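Local coordinates for protein cytosine deaminase (Klebsiella pneumoniae, PDB 4R85) that catalyses the hydrolytic deamination of cytosine bases, including 5-methylcytosine, probably at its mononuclear iron(II) site, with release of ammonia, at residues 13-18 with 27-32; 74-79 with 312-317; 271-276 with 306-311. All coordinates share one frame; numbering follows the deposited sequence.

Overall arrangement
Contact 1 lies near the surface, with its centre about 31 Å from the centre of the chain. It pairs two strands of a small sheet outside the barrel. Contacts 2 and 3 are buried at the active site, and their centres are about 9 Å apart. Both use the long loop after strand 303-305 and both touch the bound 5-methylcytosine. Contact 3 is nested inside the chain loop that contact 2 closes. Contact 1 is about 47 Å from contact 2, centre to centre. Its chemistry is mainly regular backbone pairing. Contact 2 works through an indole, and contact 3 through carboxylates, iron and bridging waters. Both buried contacts also reach the second subunit.

Contact 1 (13-18 with 27-32); sequences ALFTLD and ITAQAA
In the antiparallel β-hairpin of strands 14-20 and 23-29, F15 pairs with A29, T16 with T28 and L17 with I27. The T16-T28 pair is hydrogen-bonded. T16 N donates to T28 O at 2.8 Å, and T28 N returns a bond to T16 O at 2.9 Å. The F15-A29 and L17-I27 pairs are non-hydrogen-bonded. Beyond A29 the pairing goes on through Q30 N, which gives a nearly straight bond to L14 O (2.8 Å, 168°).

F15, L17, I27 and A29 share one face of the sheet. CE1 of the F15 ring lies 3.8 Å from A29 CB. I27 CG2 touches both F15 CD1 and L17 CD2, and lies 3.8 Å from L17 CD2. The L17 and I27 side chains run side by side and point the same way.

The T16 face is polar. The Q30 side chain is extended beyond CG and crosses T16 at about a right angle. T16 OG1 donates to Q30 OE1 at 2.6 Å, tilted 28° from the carbonyl plane. At the other end of the amide, Q30 NE2 reaches A32 O at 3.1 Å. Both ends of the amide are thus held, which limits its rotation. Two waters join the strands. One bridges L14 N and Q30 O, and the other lies near T16 O and T28 OG1.

Strand 2-7 lies along the far side of strand 14-20. It bonds F15 through A6 and L17 through I3, and N5 N adds a second bond to Q30 OE1. L8 packs on F15 and I27. Strand 23-29 is one of the two outer strands of this four-stranded sheet within the chain.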
loop_
_atom_site.group_PDB
_atom_site.type_symbol
_atom_site.label_atom_id
_atom_site.label_comp_id
_atom_site.label_asym_id
_atom_site.label_seq_id
_atom_site.Cartn_x
_atom_site.Cartn_y
_atom_site.Cartn_z
ATOM N N ALA A 13 -24.198 7.951 16.312
ATOM C CA ALA A 13 -25.533 8.330 15.834
ATOM C C ALA A 13 -25.588 8.518 14.315
ATOM O O ALA A 13 -24.573 8.798 13.684
ATOM C CB ALA A 13 -26.005 9.592 16.531
ATOM N N LEU A 14 -26.777 8.353 13.741
ATOM C CA LEU A 14 -27.009 8.653 12.328
ATOM C C LEU A 14 -27.474 10.101 12.189
ATOM O O LEU A 14 -28.156 10.623 13.072
ATOM C CB LEU A 14 -28.067 7.715 11.745
ATOM C CG LEU A 14 -27.674 6.245 11.557
ATOM C CD1 LEU A 14 -28.893 5.409 11.196
ATOM C CD2 LEU A 14 -26.601 6.107 10.488
ATOM N N PHE A 15 -27.117 10.749 11.083
ATOM C CA PHE A 15 -27.449 12.158 10.912
ATOM C C PHE A 15 -28.144 12.463 9.598
ATOM O O PHE A 15 -27.911 11.802 8.586
ATOM C CB PHE A 15 -26.192 13.027 11.014
ATOM C CG PHE A 15 -25.542 13.002 12.364
ATOM C CD1 PHE A 15 -25.766 14.024 13.270
ATOM C CD2 PHE A 15 -24.701 11.960 12.726
ATOM C CE1 PHE A 15 -25.167 14.005 14.519
ATOM C CE2 PHE A 15 -24.097 11.937 13.969
ATOM C CZ PHE A 15 -24.337 12.961 14.870
ATOM N N THR A 16 -29.004 13.473 9.630
ATOM C CA THR A 16 -29.517 14.088 8.412
ATOM C C THR A 16 -28.775 15.400 8.158
ATOM O O THR A 16 -28.587 16.204 9.072
ATOM C CB THR A 16 -31.030 14.338 8.506
ATOM O OG1 THR A 16 -31.714 13.089 8.351
ATOM C CG2 THR A 16 -31.496 15.291 7.422
ATOM N N LEU A 17 -28.335 15.598 6.917
ATOM C CA LEU A 17 -27.650 16.818 6.526
ATOM C C LEU A 17 -28.492 17.566 5.500
ATOM O O LEU A 17 -28.896 16.999 4.482
ATOM C CB LEU A 17 -26.276 16.484 5.918
ATOM C CG LEU A 17 -25.524 15.323 6.577
ATOM C CD1 LEU A 17 -24.203 15.064 5.862
ATOM C CD2 LEU A 17 -25.281 15.607 8.041
ATOM N N ASP A 18 -28.762 18.838 5.772
ATOM C CA ASP A 18 -29.554 19.665 4.873
ATOM C C ASP A 18 -28.654 20.669 4.180
ATOM O O ASP A 18 -28.017 21.495 4.837
ATOM C CB ASP A 18 -30.656 20.399 5.643
ATOM C CG ASP A 18 -31.753 19.468 6.115
ATOM O OD1 ASP A 18 -32.070 18.505 5.381
ATOM O OD2 ASP A 18 -32.300 19.698 7.218
ATOM N N ILE A 27 -27.463 20.269 10.331
ATOM C CA ILE A 27 -27.058 18.903 10.638
ATOM C C ILE A 27 -27.850 18.447 11.854
ATOM O O ILE A 27 -27.784 19.079 12.908
ATOM C CB ILE A 27 -25.564 18.831 10.977
ATOM C CG1 ILE A 27 -24.725 19.312 9.790
ATOM C CG2 ILE A 27 -25.172 17.408 11.389
ATOM C CD1 ILE A 27 -23.283 19.591 10.142
ATOM N N THR A 28 -28.602 17.358 11.716
ATOM C CA THR A 28 -29.466 16.896 12.800
ATOM C C THR A 28 -29.291 15.410 13.091
ATOM O O THR A 28 -29.314 14.580 12.180
ATOM C CB THR A 28 -30.945 17.162 12.473
ATOM O OG1 THR A 28 -31.076 18.465 11.891
ATOM C CG2 THR A 28 -31.811 17.077 13.735
ATOM N N ALA A 29 -29.123 15.074 14.366
ATOM C CA ALA A 29 -29.043 13.677 14.773
ATOM C C ALA A 29 -30.410 13.005 14.648
ATOM O O ALA A 29 -31.435 13.613 14.961
ATOM C CB ALA A 29 -28.527 13.568 16.200
ATOM N N GLN A 30 -30.421 11.756 14.190
ATOM C CA GLN A 30 -31.656 10.984 14.084
ATOM C C GLN A 30 -31.775 10.004 15.241
ATOM O O GLN A 30 -30.767 9.587 15.817
ATOM C CB GLN A 30 -31.693 10.201 12.767
ATOM C CG GLN A 30 -31.336 11.016 11.541
ATOM C CD GLN A 30 -31.250 10.171 10.277
ATOM O OE1 GLN A 30 -30.971 10.691 9.195
ATOM N NE2 GLN A 30 -31.491 8.866 10.407
ATOM N N ALA A 31 -33.009 9.629 15.562
ATOM C CA ALA A 31 -33.284 8.660 16.620
ATOM C C ALA A 31 -32.838 7.266 16.194
ATOM O O ALA A 31 -32.378 6.472 17.014
ATOM C CB ALA A 31 -34.763 8.660 16.969
ATOM N N ALA A 32 -32.976 6.978 14.904
ATOM C CA ALA A 32 -32.555 5.697 14.351
ATOM C C ALA A 32 -32.579 5.749 12.832
ATOM O O ALA A 32 -32.819 6.800 12.240
ATOM C CB ALA A 32 -33.452 4.562 14.854
HETATM O O HOH W 1 -29.237 7.407 15.078
HETATM O O HOH W 2 -30.546 18.251 9.424
#

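Contact 2 (74-79 with 312-317); sequences GTLFEG and DPWYPL. With 17E (5-methylcytosine), chain G.
The W314 indole lies between G79 on one face and 5-methylcytosine on the other. G79 CA makes a CH-pi contact with the five-membered ring, 3.7 Å from its centroid. Having no side chain, G79 brings the helix backbone directly onto the indole. P313 CB is on this same face, near the rim. On the opposite face, C6 of the ligand stands over the ring centre, and its closest indole atom is W314 CE2 at 3.4 Å.

L76 O lies at the indole edge. W314 NE1 donates to it at 3.1 Å, on a lone pair in the carbonyl plane. The bond is bent (138°), but it limits rotation of the ring. The L76 side chain leaves its backbone away from the loop. With CG trans to the backbone N (chi1 172°), it brings CD1 to 3.9 Å from W314 CD1. L76 CD1 also meets the ligand, 3.4 Å from its N3.

At another point of the indole edge, D312 forms an Asx turn. Its OD2 accepts from W314 N at 2.9 Å, while OD1 bonds S309 OG.

The first turn of helix 76-87 and the loop after strand 303-305 here form one wall of the substrate pocket in an amidohydrolase TIM barrel.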
loop_
_atom_site.group_PDB
_atom_site.type_symbol
_atom_site.label_atom_id
_atom_site.label_comp_id
_atom_site.label_asym_id
_atom_site.label_seq_id
_atom_site.Cartn_x
_atom_site.Cartn_y
_atom_site.Cartn_z
ATOM N N GLY A 74 16.034 5.095 -9.403
ATOM C CA GLY A 74 14.945 5.375 -8.484
ATOM C C GLY A 74 15.327 6.332 -7.371
ATOM O O GLY A 74 14.879 6.175 -6.221
ATOM N N THR A 75 16.171 7.312 -7.697
ATOM C CA THR A 75 16.624 8.301 -6.719
ATOM C C THR A 75 16.057 9.689 -6.991
ATOM O O THR A 75 15.649 10.004 -8.121
ATOM C CB THR A 75 18.162 8.416 -6.649
ATOM O OG1 THR A 75 18.680 8.871 -7.910
ATOM C CG2 THR A 75 18.794 7.073 -6.307
ATOM N N LEU A 76 16.019 10.498 -5.936
ATOM C CA LEU A 76 15.627 11.896 -6.038
ATOM C C LEU A 76 16.495 12.592 -7.081
ATOM O O LEU A 76 15.998 13.337 -7.925
ATOM C CB LEU A 76 15.814 12.593 -4.689
ATOM C CG LEU A 76 15.615 14.103 -4.699
ATOM C CD1 LEU A 76 14.173 14.440 -5.081
ATOM C CD2 LEU A 76 15.984 14.717 -3.338
ATOM N N PHE A 77 17.798 12.343 -7.019
ATOM C CA PHE A 77 18.739 13.102 -7.846
ATOM C C PHE A 77 18.669 12.764 -9.325
ATOM O O PHE A 77 18.710 13.668 -10.160
ATOM C CB PHE A 77 20.167 12.974 -7.313
ATOM C CG PHE A 77 20.277 13.279 -5.843
ATOM C CD1 PHE A 77 20.695 12.311 -4.941
ATOM C CD2 PHE A 77 19.910 14.527 -5.359
ATOM C CE1 PHE A 77 20.769 12.596 -3.579
ATOM C CE2 PHE A 77 19.981 14.814 -4.010
ATOM C CZ PHE A 77 20.413 13.845 -3.118
ATOM N N GLU A 78 18.562 11.483 -9.664
ATOM C CA GLU A 78 18.340 11.132 -11.065
ATOM C C GLU A 78 16.986 11.688 -11.516
ATOM O O GLU A 78 16.845 12.134 -12.641
ATOM C CB GLU A 78 18.426 9.623 -11.319
ATOM C CG GLU A 78 18.237 9.291 -12.806
ATOM C CD GLU A 78 18.482 7.839 -13.169
ATOM O OE1 GLU A 78 18.179 7.486 -14.327
ATOM O OE2 GLU A 78 18.988 7.062 -12.328
ATOM N N GLY A 79 16.003 11.692 -10.617
ATOM C CA GLY A 79 14.701 12.246 -10.936
ATOM C C GLY A 79 14.800 13.689 -11.403
ATOM O O GLY A 79 14.179 14.081 -12.396
ATOM N N ASP A 312 5.517 10.274 -12.784
ATOM C CA ASP A 312 6.402 11.373 -13.133
ATOM C C ASP A 312 7.879 10.903 -13.116
ATOM O O ASP A 312 8.128 9.696 -12.974
ATOM C CB ASP A 312 6.069 12.605 -12.247
ATOM C CG ASP A 312 6.556 12.469 -10.808
ATOM O OD1 ASP A 312 6.224 13.364 -9.996
ATOM O OD2 ASP A 312 7.270 11.500 -10.476
ATOM N N PRO A 313 8.859 11.822 -13.273
ATOM C CA PRO A 313 10.234 11.296 -13.333
ATOM C C PRO A 313 10.726 10.637 -12.030
ATOM O O PRO A 313 11.721 9.921 -12.071
ATOM C CB PRO A 313 11.076 12.548 -13.609
ATOM C CG PRO A 313 10.136 13.519 -14.237
ATOM C CD PRO A 313 8.818 13.270 -13.579
ATOM N N TRP A 314 10.036 10.862 -10.915
ATOM C CA TRP A 314 10.469 10.325 -9.624
ATOM C C TRP A 314 9.741 9.038 -9.240
ATOM O O TRP A 314 10.270 8.219 -8.487
ATOM C CB TRP A 314 10.285 11.365 -8.509
ATOM C CG TRP A 314 11.198 12.529 -8.655
ATOM C CD1 TRP A 314 12.463 12.655 -8.142
ATOM C CD2 TRP A 314 10.929 13.739 -9.376
ATOM N NE1 TRP A 314 12.998 13.874 -8.502
ATOM C CE2 TRP A 314 12.077 14.555 -9.262
ATOM C CE3 TRP A 314 9.829 14.210 -10.104
ATOM C CZ2 TRP A 314 12.158 15.824 -9.862
ATOM C CZ3 TRP A 314 9.909 15.475 -10.702
ATOM C CH2 TRP A 314 11.070 16.262 -10.576
ATOM N N TYR A 315 8.530 8.860 -9.756
ATOM C CA TYR A 315 7.649 7.809 -9.260
ATOM C C TYR A 315 6.729 7.298 -10.368
ATOM O O TYR A 315 5.935 8.056 -10.914
ATOM C CB TYR A 315 6.837 8.377 -8.089
ATOM C CG TYR A 315 5.894 7.401 -7.422
ATOM C CD1 TYR A 315 4.529 7.429 -7.695
ATOM C CD2 TYR A 315 6.363 6.469 -6.503
ATOM C CE1 TYR A 315 3.651 6.556 -7.067
ATOM C CE2 TYR A 315 5.488 5.586 -5.866
ATOM C CZ TYR A 315 4.138 5.637 -6.154
ATOM O OH TYR A 315 3.265 4.763 -5.531
ATOM N N PRO A 316 6.845 6.009 -10.720
ATOM C CA PRO A 316 6.173 5.540 -11.945
ATOM C C PRO A 316 4.705 5.168 -11.767
ATOM O O PRO A 316 4.021 4.927 -12.766
ATOM C CB PRO A 316 6.999 4.306 -12.351
ATOM C CG PRO A 316 7.549 3.779 -11.045
ATOM C CD PRO A 316 7.749 4.995 -10.146
ATOM N N LEU A 317 4.227 5.125 -10.528
ATOM C CA LEU A 317 2.840 4.734 -10.274
ATOM C C LEU A 317 1.961 5.939 -9.924
ATOM O O LEU A 317 2.286 7.075 -10.294
ATOM C CB LEU A 317 2.778 3.644 -9.200
ATOM C CG LEU A 317 3.440 2.323 -9.623
ATOM C CD1 LEU A 317 3.457 1.335 -8.457
ATOM C CD2 LEU A 317 2.722 1.712 -10.818
HETATM N N1 17E G . 11.181 17.128 -6.806
HETATM C C2 17E G . 11.686 16.953 -5.585
HETATM O O2 17E G . 12.760 17.708 -5.185
HETATM N N3 17E G . 11.169 16.061 -4.733
HETATM C C4 17E G . 10.119 15.306 -5.096
HETATM N N4 17E G . 9.577 14.355 -4.179
HETATM C C5 17E G . 9.555 15.455 -6.365
HETATM C C6 17E G . 10.123 16.400 -7.215
HETATM C CM5 17E G . 8.384 14.625 -6.783
#

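Contact 3 (271-276 with 306-311); sequences PTESIH and AQDSIQ. With FE2 (Fe (II) ion), chain H; 17E (5-methylcytosine), chain G.
E273 and D308 bring two carboxylates together beside the iron and the bound base. E273 OE2 is 3.1 Å from D308 OD1, a pair of acceptors with no bond between them. The side chains cross at about a right angle, and the carboxylate planes are 73° apart. A bend at chi2 (98°) turns the E273 carboxylate toward S309.

Metal and ligand bonds divide the D308 carboxylate. OD2 binds the iron at 2.3 Å. H56, H58, H209 and H241 complete the site. OD1 accepts from N4 of 5-methylcytosine at 2.7 Å, with an angle of 140° at the hydrogen. D308 therefore ties the exocyclic amine of the base to the metal centre.

The S309 hydroxyl joins the polar group. S309 OG lies 2.7 Å from E273 OE2 and is also within bonding distance of D312 OD1, so two acceptors compete for its one proton. Packing against the base comes from the same atoms: S309 OG is 3.2 Å from the methyl carbon CM5, and E273 OE2 is close to it too.

Two waters bridge the segments. One water donates to T272 OG1 and to A306 O, the latter at 2.7 Å. A second accepts from T272 OG1. It donates to E273 OE1 at 2.9 Å and to Q307 O at 2.8 Å. T272 thus links both waters, and the second also holds E273 OE1.

The contact joins the start of helix 271-277 to the loop leaving strand 303-305. A306 bonds S269 through the backbone, and D308 bonds H56 at the end of strand 47-57. Helix 322-332 packs on T272 and Q307. H331 of the second subunit packs on T272 and I275.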
loop_
_atom_site.group_PDB
_atom_site.type_symbol
_atom_site.label_atom_id
_atom_site.label_comp_id
_atom_site.label_asym_id
_atom_site.label_seq_id
_atom_site.Cartn_x
_atom_site.Cartn_y
_atom_site.Cartn_z
ATOM N N PRO A 271 4.500 9.039 2.100
ATOM C CA PRO A 271 5.076 7.725 2.407
ATOM C C PRO A 271 5.329 6.820 1.203
ATOM O O PRO A 271 6.344 6.132 1.216
ATOM C CB PRO A 271 4.041 7.097 3.363
ATOM C CG PRO A 271 2.761 7.829 3.084
ATOM C CD PRO A 271 3.188 9.233 2.748
ATOM N N THR A 272 4.448 6.789 0.205
ATOM C CA THR A 272 4.725 5.943 -0.952
ATOM C C THR A 272 5.928 6.484 -1.716
ATOM O O THR A 272 6.738 5.724 -2.226
ATOM C CB THR A 272 3.522 5.794 -1.918
ATOM O OG1 THR A 272 3.107 7.083 -2.397
ATOM C CG2 THR A 272 2.363 5.106 -1.220
ATOM N N GLU A 273 6.053 7.803 -1.777
ATOM C CA GLU A 273 7.159 8.390 -2.523
ATOM C C GLU A 273 8.468 8.146 -1.789
ATOM O O GLU A 273 9.472 7.739 -2.385
ATOM C CB GLU A 273 6.955 9.889 -2.725
ATOM C CG GLU A 273 7.912 10.482 -3.725
ATOM C CD GLU A 273 7.289 10.613 -5.107
ATOM O OE1 GLU A 273 6.154 10.124 -5.309
ATOM O OE2 GLU A 273 7.924 11.228 -5.984
ATOM N N SER A 274 8.449 8.374 -0.486
ATOM C CA SER A 274 9.670 8.278 0.303
ATOM C C SER A 274 10.177 6.857 0.454
ATOM O O SER A 274 11.382 6.624 0.423
ATOM C CB SER A 274 9.493 8.972 1.652
ATOM O OG SER A 274 9.377 10.367 1.417
ATOM N N ILE A 275 9.272 5.892 0.587
ATOM C CA ILE A 275 9.709 4.507 0.666
ATOM C C ILE A 275 10.398 4.100 -0.654
ATOM O O ILE A 275 11.298 3.263 -0.669
ATOM C CB ILE A 275 8.545 3.553 1.011
ATOM C CG1 ILE A 275 9.084 2.203 1.488
ATOM C CG2 ILE A 275 7.581 3.404 -0.157
ATOM C CD1 ILE A 275 9.638 2.260 2.920
ATOM N N HIS A 276 9.980 4.719 -1.750
ATOM C CA HIS A 276 10.576 4.468 -3.066
ATOM C C HIS A 276 11.917 5.202 -3.254
ATOM O O HIS A 276 12.898 4.605 -3.678
ATOM C CB HIS A 276 9.565 4.868 -4.156
ATOM C CG HIS A 276 10.135 4.944 -5.540
ATOM N ND1 HIS A 276 10.623 3.843 -6.214
ATOM C CD2 HIS A 276 10.253 5.991 -6.393
ATOM C CE1 HIS A 276 11.044 4.214 -7.411
ATOM N NE2 HIS A 276 10.829 5.513 -7.546
ATOM N N ALA A 306 0.390 12.766 1.758
ATOM C CA ALA A 306 0.165 13.261 0.411
ATOM C C ALA A 306 0.733 12.302 -0.630
ATOM O O ALA A 306 1.614 11.501 -0.335
ATOM C CB ALA A 306 0.799 14.633 0.247
ATOM N N GLN A 307 0.225 12.402 -1.853
ATOM C CA GLN A 307 0.681 11.539 -2.944
ATOM C C GLN A 307 2.025 11.941 -3.554
ATOM O O GLN A 307 2.794 11.071 -3.940
ATOM C CB GLN A 307 -0.394 11.438 -4.038
ATOM C CG GLN A 307 -1.666 10.752 -3.539
ATOM C CD GLN A 307 -2.812 10.820 -4.519
ATOM O OE1 GLN A 307 -2.835 10.097 -5.512
ATOM N NE2 GLN A 307 -3.779 11.679 -4.238
ATOM N N ASP A 308 2.283 13.245 -3.648
ATOM C CA ASP A 308 3.528 13.783 -4.222
ATOM C C ASP A 308 3.580 13.664 -5.752
ATOM O O ASP A 308 3.609 14.669 -6.470
ATOM C CB ASP A 308 4.767 13.114 -3.584
ATOM C CG ASP A 308 6.026 13.919 -3.775
ATOM O OD1 ASP A 308 7.134 13.342 -3.850
ATOM O OD2 ASP A 308 5.906 15.144 -3.847
ATOM N N SER A 309 3.587 12.434 -6.246
ATOM C CA SER A 309 3.769 12.188 -7.671
ATOM C C SER A 309 2.721 11.265 -8.255
ATOM O O SER A 309 2.310 10.305 -7.623
ATOM C CB SER A 309 5.125 11.530 -7.911
ATOM O OG SER A 309 6.176 12.441 -7.683
ATOM N N ILE A 310 2.326 11.542 -9.490
ATOM C CA ILE A 310 1.593 10.573 -10.281
ATOM C C ILE A 310 2.270 10.421 -11.644
ATOM O O ILE A 310 2.256 11.343 -12.467
ATOM C CB ILE A 310 0.107 10.956 -10.415
ATOM C CG1 ILE A 310 -0.566 10.884 -9.032
ATOM C CG2 ILE A 310 -0.593 10.036 -11.406
ATOM C CD1 ILE A 310 -2.074 11.148 -9.029
ATOM N N GLN A 311 2.884 9.255 -11.846
ATOM C CA GLN A 311 3.554 8.882 -13.088
ATOM C C GLN A 311 4.524 9.940 -13.596
ATOM O O GLN A 311 4.394 10.434 -14.715
ATOM C CB GLN A 311 2.520 8.537 -14.161
ATOM C CG GLN A 311 1.613 7.380 -13.779
ATOM C CD GLN A 311 0.545 7.105 -14.820
ATOM O OE1 GLN A 311 -0.607 7.513 -14.667
ATOM N NE2 GLN A 311 0.921 6.401 -15.881
HETATM FE FE FE2 H . 7.340 16.913 -3.416
HETATM N N1 17E G . 11.181 17.128 -6.806
HETATM C C2 17E G . 11.686 16.953 -5.585
HETATM O O2 17E G . 12.760 17.708 -5.185
HETATM N N3 17E G . 11.169 16.061 -4.733
HETATM C C4 17E G . 10.119 15.306 -5.096
HETATM N N4 17E G . 9.577 14.355 -4.179
HETATM C C5 17E G . 9.555 15.455 -6.365
HETATM C C6 17E G . 10.123 16.400 -7.215
HETATM C CM5 17E G . 8.384 14.625 -6.783
HETATM O O HOH W 3 3.164 9.360 -0.886
HETATM O O HOH W 4 3.821 8.541 -4.526
#